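Local coordinates for protein porin (Rhodobacter capsulatus, PDB 2POR) that forms, as a homotrimer, channels across the bacterial outer membrane through which small hydrophilic solutes up to about 0.6 kDa diffuse passively, at residues D95-N100 / A282-P287; A81-L86 / E185-A190; D207-R212 / T218-A223. All coordinates share one frame; numbering follows the deposited sequence.

Contact 1 (D95-N100 / A282-P287); sequences DDRGGN and ADNDLP. With CA (calcium ion), chain C; C8E ((hydroxyethyloxy)tri(ethyloxy)octane), chain E.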
# COMPACT_ATOMS: atom_id res chain seq x y z
N ASP A 95 3.27 -17.81 17.42
CA ASP A 95 3.46 -17.04 18.63
C ASP A 95 2.20 -16.93 19.50
O ASP A 95 2.17 -16.25 20.52
CB ASP A 95 3.85 -15.66 18.28
CG ASP A 95 5.27 -15.53 17.80
OD1 ASP A 95 6.15 -16.29 18.20
OD2 ASP A 95 5.54 -14.65 17.01
N ASP A 96 1.17 -17.61 19.09
CA ASP A 96 -0.16 -17.55 19.69
C ASP A 96 -0.17 -17.89 21.18
O ASP A 96 -1.02 -17.35 21.90
CB ASP A 96 -1.06 -18.52 18.92
CG ASP A 96 -1.09 -18.31 17.41
OD1 ASP A 96 -0.19 -18.75 16.67
OD2 ASP A 96 -2.05 -17.67 17.00
N ARG A 97 0.71 -18.74 21.72
CA ARG A 97 0.73 -19.12 23.13
C ARG A 97 1.89 -18.50 23.88
O ARG A 97 2.20 -18.89 25.01
CB ARG A 97 0.77 -20.65 23.23
CG ARG A 97 -0.46 -21.39 22.72
CD ARG A 97 -1.69 -21.06 23.59
NE ARG A 97 -2.85 -21.73 23.04
CZ ARG A 97 -3.76 -21.14 22.24
NH1 ARG A 97 -3.67 -19.85 21.93
NH2 ARG A 97 -4.72 -21.85 21.62
N GLY A 98 2.56 -17.51 23.29
CA GLY A 98 3.73 -16.88 23.91
C GLY A 98 4.84 -16.57 22.88
O GLY A 98 5.45 -15.49 22.89
N GLY A 99 5.10 -17.60 22.08
CA GLY A 99 6.02 -17.50 20.97
C GLY A 99 7.48 -17.60 21.30
O GLY A 99 7.92 -17.71 22.44
N ASN A 100 8.30 -17.50 20.27
CA ASN A 100 9.75 -17.70 20.39
C ASN A 100 10.46 -16.42 20.70
O ASN A 100 11.64 -16.41 21.02
CB ASN A 100 10.25 -18.28 19.05
CG ASN A 100 10.09 -17.30 17.90
OD1 ASN A 100 8.99 -16.87 17.55
ND2 ASN A 100 11.18 -16.87 17.29
N ALA A 282 3.10 -25.51 19.49
CA ALA A 282 3.47 -24.56 20.53
C ALA A 282 2.35 -24.52 21.59
O ALA A 282 1.17 -24.77 21.31
CB ALA A 282 3.63 -23.14 19.97
N ASP A 283 2.73 -24.21 22.82
CA ASP A 283 1.79 -24.13 23.93
C ASP A 283 2.34 -23.41 25.13
O ASP A 283 3.48 -22.93 25.15
CB ASP A 283 1.40 -25.53 24.33
CG ASP A 283 0.03 -25.64 24.96
OD1 ASP A 283 -0.72 -24.66 25.14
OD2 ASP A 283 -0.28 -26.79 25.25
N ASN A 284 1.50 -23.26 26.14
CA ASN A 284 2.00 -22.77 27.40
C ASN A 284 1.20 -23.54 28.43
O ASN A 284 0.27 -24.27 28.11
CB ASN A 284 1.77 -21.25 27.57
CG ASN A 284 0.33 -20.82 27.50
OD1 ASN A 284 -0.57 -21.41 28.09
ND2 ASN A 284 0.04 -19.78 26.74
N ASP A 285 1.59 -23.39 29.67
CA ASP A 285 0.91 -24.07 30.76
C ASP A 285 -0.26 -23.32 31.41
O ASP A 285 -0.68 -23.65 32.53
CB ASP A 285 1.96 -24.41 31.84
CG ASP A 285 2.61 -23.24 32.57
OD1 ASP A 285 2.37 -22.06 32.25
OD2 ASP A 285 3.39 -23.53 33.48
N LEU A 286 -0.80 -22.26 30.85
CA LEU A 286 -1.92 -21.61 31.49
C LEU A 286 -3.11 -22.57 31.40
O LEU A 286 -3.11 -23.51 30.58
CB LEU A 286 -2.23 -20.31 30.80
CG LEU A 286 -1.17 -19.30 31.08
CD1 LEU A 286 -1.53 -18.11 30.27
CD2 LEU A 286 -1.03 -18.97 32.56
N PRO A 287 -4.12 -22.40 32.30
CA PRO A 287 -5.30 -23.25 32.39
C PRO A 287 -6.12 -23.57 31.13
O PRO A 287 -6.39 -24.74 30.83
CB PRO A 287 -6.12 -22.55 33.48
CG PRO A 287 -5.59 -21.13 33.53
CD PRO A 287 -4.12 -21.43 33.41
CA CA C . 7.85 -15.11 16.58
C1 C8E E . 9.15 -7.37 30.01
C2 C8E E . 7.98 -7.09 29.09
C3 C8E E . 7.42 -8.43 28.75
C4 C8E E . 6.33 -8.10 27.77
C5 C8E E . 6.09 -9.22 26.76
C6 C8E E . 5.78 -10.58 27.38
C7 C8E E . 5.19 -11.58 26.36
C8 C8E E . 4.97 -12.84 27.15
O9 C8E E . 4.15 -13.88 26.68
C10 C8E E . 3.18 -14.28 27.65
C11 C8E E . 2.56 -15.59 27.28
O12 C8E E . 1.24 -15.87 27.69
C13 C8E E . 0.26 -15.52 26.70
C14 C8E E . -0.85 -14.55 27.13
O15 C8E E . -1.64 -14.87 28.30
C16 C8E E . -3.06 -14.96 28.06
C17 C8E E . -3.73 -16.35 28.16
O18 C8E E . -5.14 -16.61 28.40
C19 C8E E . -5.49 -16.59 29.82
C20 C8E E . -6.08 -17.86 30.46
O21 C8E E . -5.58 -19.02 29.78
O HOH W 1 4.56 -20.89 22.82
O HOH W 2 9.99 -15.03 15.51
O HOH W 3 7.88 -12.94 16.01

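Contact 2 (A81-L86 / E185-A190); sequences ALFGDL and ELAAIA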
# COMPACT_ATOMS: atom_id res chain seq x y z
N ALA A 81 18.73 -5.98 19.03
CA ALA A 81 19.65 -5.74 17.91
C ALA A 81 20.89 -6.66 18.09
O ALA A 81 21.34 -7.27 17.12
CB ALA A 81 20.11 -4.29 17.89
N LEU A 82 21.42 -6.87 19.30
CA LEU A 82 22.54 -7.79 19.48
C LEU A 82 22.17 -9.22 19.76
O LEU A 82 22.89 -10.09 19.26
CB LEU A 82 23.46 -7.31 20.61
CG LEU A 82 24.00 -5.89 20.47
CD1 LEU A 82 25.08 -5.63 21.49
CD2 LEU A 82 24.51 -5.69 19.08
N PHE A 83 21.08 -9.62 20.46
CA PHE A 83 20.88 -11.03 20.83
C PHE A 83 19.78 -11.74 20.11
O PHE A 83 19.75 -12.97 20.17
CB PHE A 83 20.65 -11.17 22.37
CG PHE A 83 21.66 -10.35 23.19
CD1 PHE A 83 23.03 -10.52 22.98
CD2 PHE A 83 21.23 -9.40 24.09
CE1 PHE A 83 23.92 -9.74 23.67
CE2 PHE A 83 22.13 -8.62 24.78
CZ PHE A 83 23.47 -8.79 24.56
N GLY A 84 18.88 -11.02 19.41
CA GLY A 84 17.81 -11.66 18.67
C GLY A 84 16.81 -12.48 19.49
O GLY A 84 16.60 -12.24 20.69
N ASP A 85 16.17 -13.44 18.84
CA ASP A 85 15.11 -14.26 19.40
C ASP A 85 15.50 -15.72 19.48
O ASP A 85 16.55 -16.10 18.98
CB ASP A 85 13.83 -14.12 18.55
CG ASP A 85 13.22 -12.74 18.74
OD1 ASP A 85 13.24 -12.19 19.84
OD2 ASP A 85 12.78 -12.17 17.75
N LEU A 86 14.67 -16.57 20.07
CA LEU A 86 14.93 -17.99 20.18
C LEU A 86 14.46 -18.61 18.88
O LEU A 86 13.88 -17.92 18.01
CB LEU A 86 14.19 -18.57 21.41
CG LEU A 86 14.50 -17.98 22.78
CD1 LEU A 86 13.75 -18.85 23.77
CD2 LEU A 86 16.00 -17.98 23.14
N GLU A 185 19.40 -7.73 31.05
CA GLU A 185 19.46 -9.04 30.42
C GLU A 185 20.91 -9.56 30.35
O GLU A 185 21.84 -8.75 30.18
CB GLU A 185 18.98 -9.03 28.96
CG GLU A 185 17.54 -8.67 28.63
CD GLU A 185 17.27 -7.25 28.19
OE1 GLU A 185 18.15 -6.53 27.72
OE2 GLU A 185 16.14 -6.84 28.32
N LEU A 186 21.06 -10.88 30.45
CA LEU A 186 22.32 -11.58 30.20
C LEU A 186 21.92 -12.56 29.13
O LEU A 186 20.87 -13.21 29.25
CB LEU A 186 22.84 -12.43 31.35
CG LEU A 186 23.08 -11.65 32.60
CD1 LEU A 186 23.33 -12.63 33.72
CD2 LEU A 186 24.19 -10.66 32.36
N ALA A 187 22.71 -12.67 28.07
CA ALA A 187 22.38 -13.59 27.01
C ALA A 187 23.67 -14.33 26.64
O ALA A 187 24.77 -13.79 26.80
CB ALA A 187 21.86 -12.80 25.82
N ALA A 188 23.54 -15.54 26.17
CA ALA A 188 24.67 -16.33 25.74
C ALA A 188 24.25 -16.99 24.44
O ALA A 188 23.10 -17.43 24.36
CB ALA A 188 24.99 -17.41 26.77
N ILE A 189 25.10 -17.08 23.41
CA ILE A 189 24.77 -17.81 22.18
C ILE A 189 25.99 -18.69 21.85
O ILE A 189 27.13 -18.23 22.00
CB ILE A 189 24.51 -16.84 21.02
CG1 ILE A 189 23.39 -15.90 21.36
CG2 ILE A 189 24.13 -17.64 19.79
CD1 ILE A 189 23.65 -14.49 20.86
N ALA A 190 25.79 -19.92 21.42
CA ALA A 190 26.83 -20.89 21.19
C ALA A 190 26.48 -21.66 19.97
O ALA A 190 25.32 -22.09 19.83
CB ALA A 190 26.95 -21.92 22.29

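Contact 3 (D207-R212 / T218-A223); sequences DRDFAR and TPVAAA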
# COMPACT_ATOMS: atom_id res chain seq x y z
N ASP A 207 5.35 -1.84 35.17
CA ASP A 207 4.18 -1.16 35.68
C ASP A 207 3.18 -2.27 35.98
O ASP A 207 3.01 -3.22 35.20
CB ASP A 207 3.63 -0.24 34.62
CG ASP A 207 2.25 0.31 34.99
OD1 ASP A 207 2.19 1.14 35.89
OD2 ASP A 207 1.27 -0.12 34.39
N ARG A 208 2.46 -2.13 37.10
CA ARG A 208 1.45 -3.10 37.53
C ARG A 208 0.42 -3.40 36.49
O ARG A 208 0.19 -4.56 36.16
CB ARG A 208 0.69 -2.61 38.79
CG ARG A 208 -0.41 -3.56 39.30
CD ARG A 208 -1.34 -2.81 40.27
NE ARG A 208 -2.11 -1.79 39.58
CZ ARG A 208 -2.09 -0.52 39.99
NH1 ARG A 208 -1.39 -0.12 41.05
NH2 ARG A 208 -2.76 0.37 39.29
N ASP A 209 -0.24 -2.36 35.97
CA ASP A 209 -1.31 -2.64 35.05
C ASP A 209 -0.80 -3.09 33.67
O ASP A 209 -1.47 -3.87 33.00
CB ASP A 209 -2.18 -1.39 34.96
CG ASP A 209 -2.97 -1.13 36.26
OD1 ASP A 209 -3.23 -2.06 37.03
OD2 ASP A 209 -3.31 0.01 36.50
N PHE A 210 0.39 -2.69 33.25
CA PHE A 210 1.01 -3.22 32.02
C PHE A 210 1.25 -4.75 32.23
O PHE A 210 0.86 -5.59 31.40
CB PHE A 210 2.30 -2.38 31.80
CG PHE A 210 3.26 -2.85 30.71
CD1 PHE A 210 4.22 -3.82 31.00
CD2 PHE A 210 3.17 -2.33 29.44
CE1 PHE A 210 5.09 -4.25 30.02
CE2 PHE A 210 4.05 -2.77 28.46
CZ PHE A 210 5.00 -3.73 28.75
N ALA A 211 1.82 -5.16 33.38
CA ALA A 211 2.00 -6.56 33.71
C ALA A 211 0.72 -7.35 33.73
O ALA A 211 0.66 -8.48 33.21
CB ALA A 211 2.67 -6.62 35.07
N ARG A 212 -0.37 -6.82 34.29
CA ARG A 212 -1.64 -7.54 34.32
C ARG A 212 -2.18 -7.74 32.92
O ARG A 212 -2.76 -8.78 32.61
CB ARG A 212 -2.68 -6.76 35.15
CG ARG A 212 -2.28 -6.65 36.65
CD ARG A 212 -3.31 -5.80 37.52
NE ARG A 212 -4.64 -6.37 37.42
CZ ARG A 212 -5.08 -7.36 38.21
NH1 ARG A 212 -4.33 -7.83 39.19
NH2 ARG A 212 -6.27 -7.88 38.05
N THR A 218 -7.85 -7.49 33.95
CA THR A 218 -8.27 -6.07 34.04
C THR A 218 -7.33 -5.28 34.96
O THR A 218 -6.78 -5.86 35.92
CB THR A 218 -9.78 -5.86 34.60
OG1 THR A 218 -10.15 -6.88 35.49
CG2 THR A 218 -10.74 -5.81 33.45
N PRO A 219 -7.15 -3.98 34.75
CA PRO A 219 -6.34 -3.14 35.63
C PRO A 219 -6.97 -2.93 37.01
O PRO A 219 -8.18 -3.15 37.17
CB PRO A 219 -6.19 -1.88 34.83
CG PRO A 219 -7.44 -1.80 34.01
CD PRO A 219 -7.70 -3.23 33.63
N VAL A 220 -6.16 -2.52 38.01
CA VAL A 220 -6.75 -2.18 39.30
C VAL A 220 -6.86 -0.65 39.36
O VAL A 220 -6.01 0.10 38.85
CB VAL A 220 -5.94 -2.77 40.56
CG1 VAL A 220 -5.11 -3.94 40.11
CG2 VAL A 220 -5.15 -1.77 41.29
N ALA A 221 -7.97 -0.18 39.94
CA ALA A 221 -8.25 1.23 40.01
C ALA A 221 -7.56 1.84 41.20
O ALA A 221 -8.17 2.05 42.26
CB ALA A 221 -9.75 1.43 40.13
N ALA A 222 -6.26 2.08 41.05
CA ALA A 222 -5.38 2.64 42.07
C ALA A 222 -4.24 3.33 41.36
O ALA A 222 -4.10 3.15 40.14
CB ALA A 222 -4.73 1.58 42.96
N ALA A 223 -3.47 4.16 42.05
CA ALA A 223 -2.27 4.79 41.51
C ALA A 223 -1.24 3.68 41.17
O ALA A 223 -1.13 2.63 41.84
CB ALA A 223 -1.63 5.72 42.53
O HOH W 4 -5.52 2.08 36.93

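Contact 1 (D95-N100 / A282-P287)
The backbone carbonyl oxygen Arg97 O takes a hydrogen bond from the side-chain amide nitrogen Asn284 ND2 at 2.9 Å, with an N-H...O angle of 161°. The oxygen lies close to the amide plane of Asn284, whereas the donor stands tilted from the carbonyl plane of Arg97. The other end of the same amide is engaged as well: Asn284 OD1 accepts from Leu286 N at 2.9 Å, an Asx turn at the end of strand 275-284, and also pairs with Ser289 OG. With CG set between the backbone N and the carbonyl carbon (chi1 58°), the amide can close this turn while ND2 faces the loop. Arg97 lays the aliphatic part of its side chain on the strand, CB resting 3.7 Å from Asp283 CA. Its chain bends at chi2, and the guanidinium goes on to bond Asp290 O through NE. Asp283 OD1 sits near the guanidinium plane at its edge, but at 4.2 Å from Arg97 NE it is too far for a salt bridge. A water makes a second, looser link, donating to Asp283 O and accepting a weak bond from Gly99 N. Asp95, which opens the type I turn to Gly98, and Asn100, which follows it, bind one calcium ion: Asp95 with both carboxylate oxygens and Asn100 with OD1, at 2.3 Å from the ion; two waters, Asp93 and Asp101 also belong to the site. Asp95 OD1 additionally accepts from Asn100 N at 3.2 Å, a bond that ties Asn100 back to its fellow ligand. The long internal loop characteristic of porins is thus fastened to the barrel wall mainly by neutral amide and carbonyl groups and by aliphatic packing, while Asp95 is committed to calcium.

Contact 2 (A81-L86 / E185-A190)
Glu185, Ala187 and Ile189 of strand 181-192 all turn their side chains to the end of helix 78-83, and Phe83 meets the latter two. Glu185 stops short of the ring; its carboxylate is held by Ser79 OG, at the start of that helix, and by Gln183 NE2. Leu186 and Ala188, which alternate with these residues, face the outside of the barrel, Leu186 against a detergent molecule. At Ala187 the methyl lies over one face of the Phe83 ring in a CH-pi contact, 3.8 Å from the ring centroid and 20° off the normal. It is displaced toward the CG side of the ring, and CG is its nearest atom, 3.6 Å from Ala187 CB. With CG anti to its carbonyl carbon (chi1 -46°), Phe83 turns this face of its ring to the strand. The opposite face carries Leu82 CB, 3.9 Å above the plane, so the ring is held between its helix neighbour and the strand. Ile189 then brings CD1 to 4.2 Å from Phe83 O, a carbonyl that accepts from Lys198 NZ. Gly84, with positive phi, takes the chain out of the helix just beyond. Between the two segments the contact is therefore apolar, and the hydrogen bond between Ser79 OG and Glu185 adds a polar tie at the start of the same helix.

Contact 3 (D207-R212 / T218-A223)
After helix 208-214 the chain doubles back, and residues 218-223 run in the opposite direction along the helix's first turns, the closest alpha carbons being those of Asp209 and Pro219, 5.1 Å apart. This is the helix-containing loop that connects the adjacent antiparallel barrel strands 195-207 and 226-240, with Asp207 as N-cap, its OD2 accepting from Phe210 N. Arg208 reaches across to the end of the return segment. Its chain leaves with CG opposite the backbone N (chi1 179°) and bends at chi3, bringing the guanidinium there. NH1 donates to Ala223 O at 2.9 Å, nearly straight at 171°, and NH2 donates to Ala222 O at 3.2 Å from well above the carbonyl plane. The same guanidinium grips Asp209 side-on in a salt bridge, NE to OD1 at 2.8 Å and NH2 to OD2. Asp209 OD1 is shared: Val220 N donates to it at 3.1 Å from the face of the carboxylate opposite to that used by Arg208 NE. Replacing Arg208 by a leucine would probably leave the carbonyls of Ala222 and Ala223 without these donors and the Asp209 carboxylate without its charge mate. Pro219 packs its CB against Asp209 CG. Val220 wedges its two methyls between the arginines, CG2 over one face of the Arg208 guanidinium and CG1 over one face of that of Arg212, at 3.5 Å from the plane in the latter case. Arg212, also bent at chi3, puts two nitrogens on a single backbone oxygen: NE lies 2.7 Å from Thr218 O, and NH2, 3.0 Å from Thr218 O, donates in the carbonyl plane.

In the fold
From the N terminus, the chain builds five barrel strands before entering the long loop that carries helix 78-83 and residues 95-100. Contact 2 ties this loop to the wall, closing when strand 181-192 arrives about a hundred residues later. Contact 1 opens inside that span and closes only near the C terminus, at strand 275-284, so the two cross and moor the loop to separate parts of the barrel. They also touch, Asn100 ND2 lying 3.0 Å from Leu86 O in a probable hydrogen bond. Contact 3 opens and closes within contact 1's span, after contact 2; it is a short local closure within the connection between strands 195-207 and 226-240, its nearest atoms about 10 Å from contact 1.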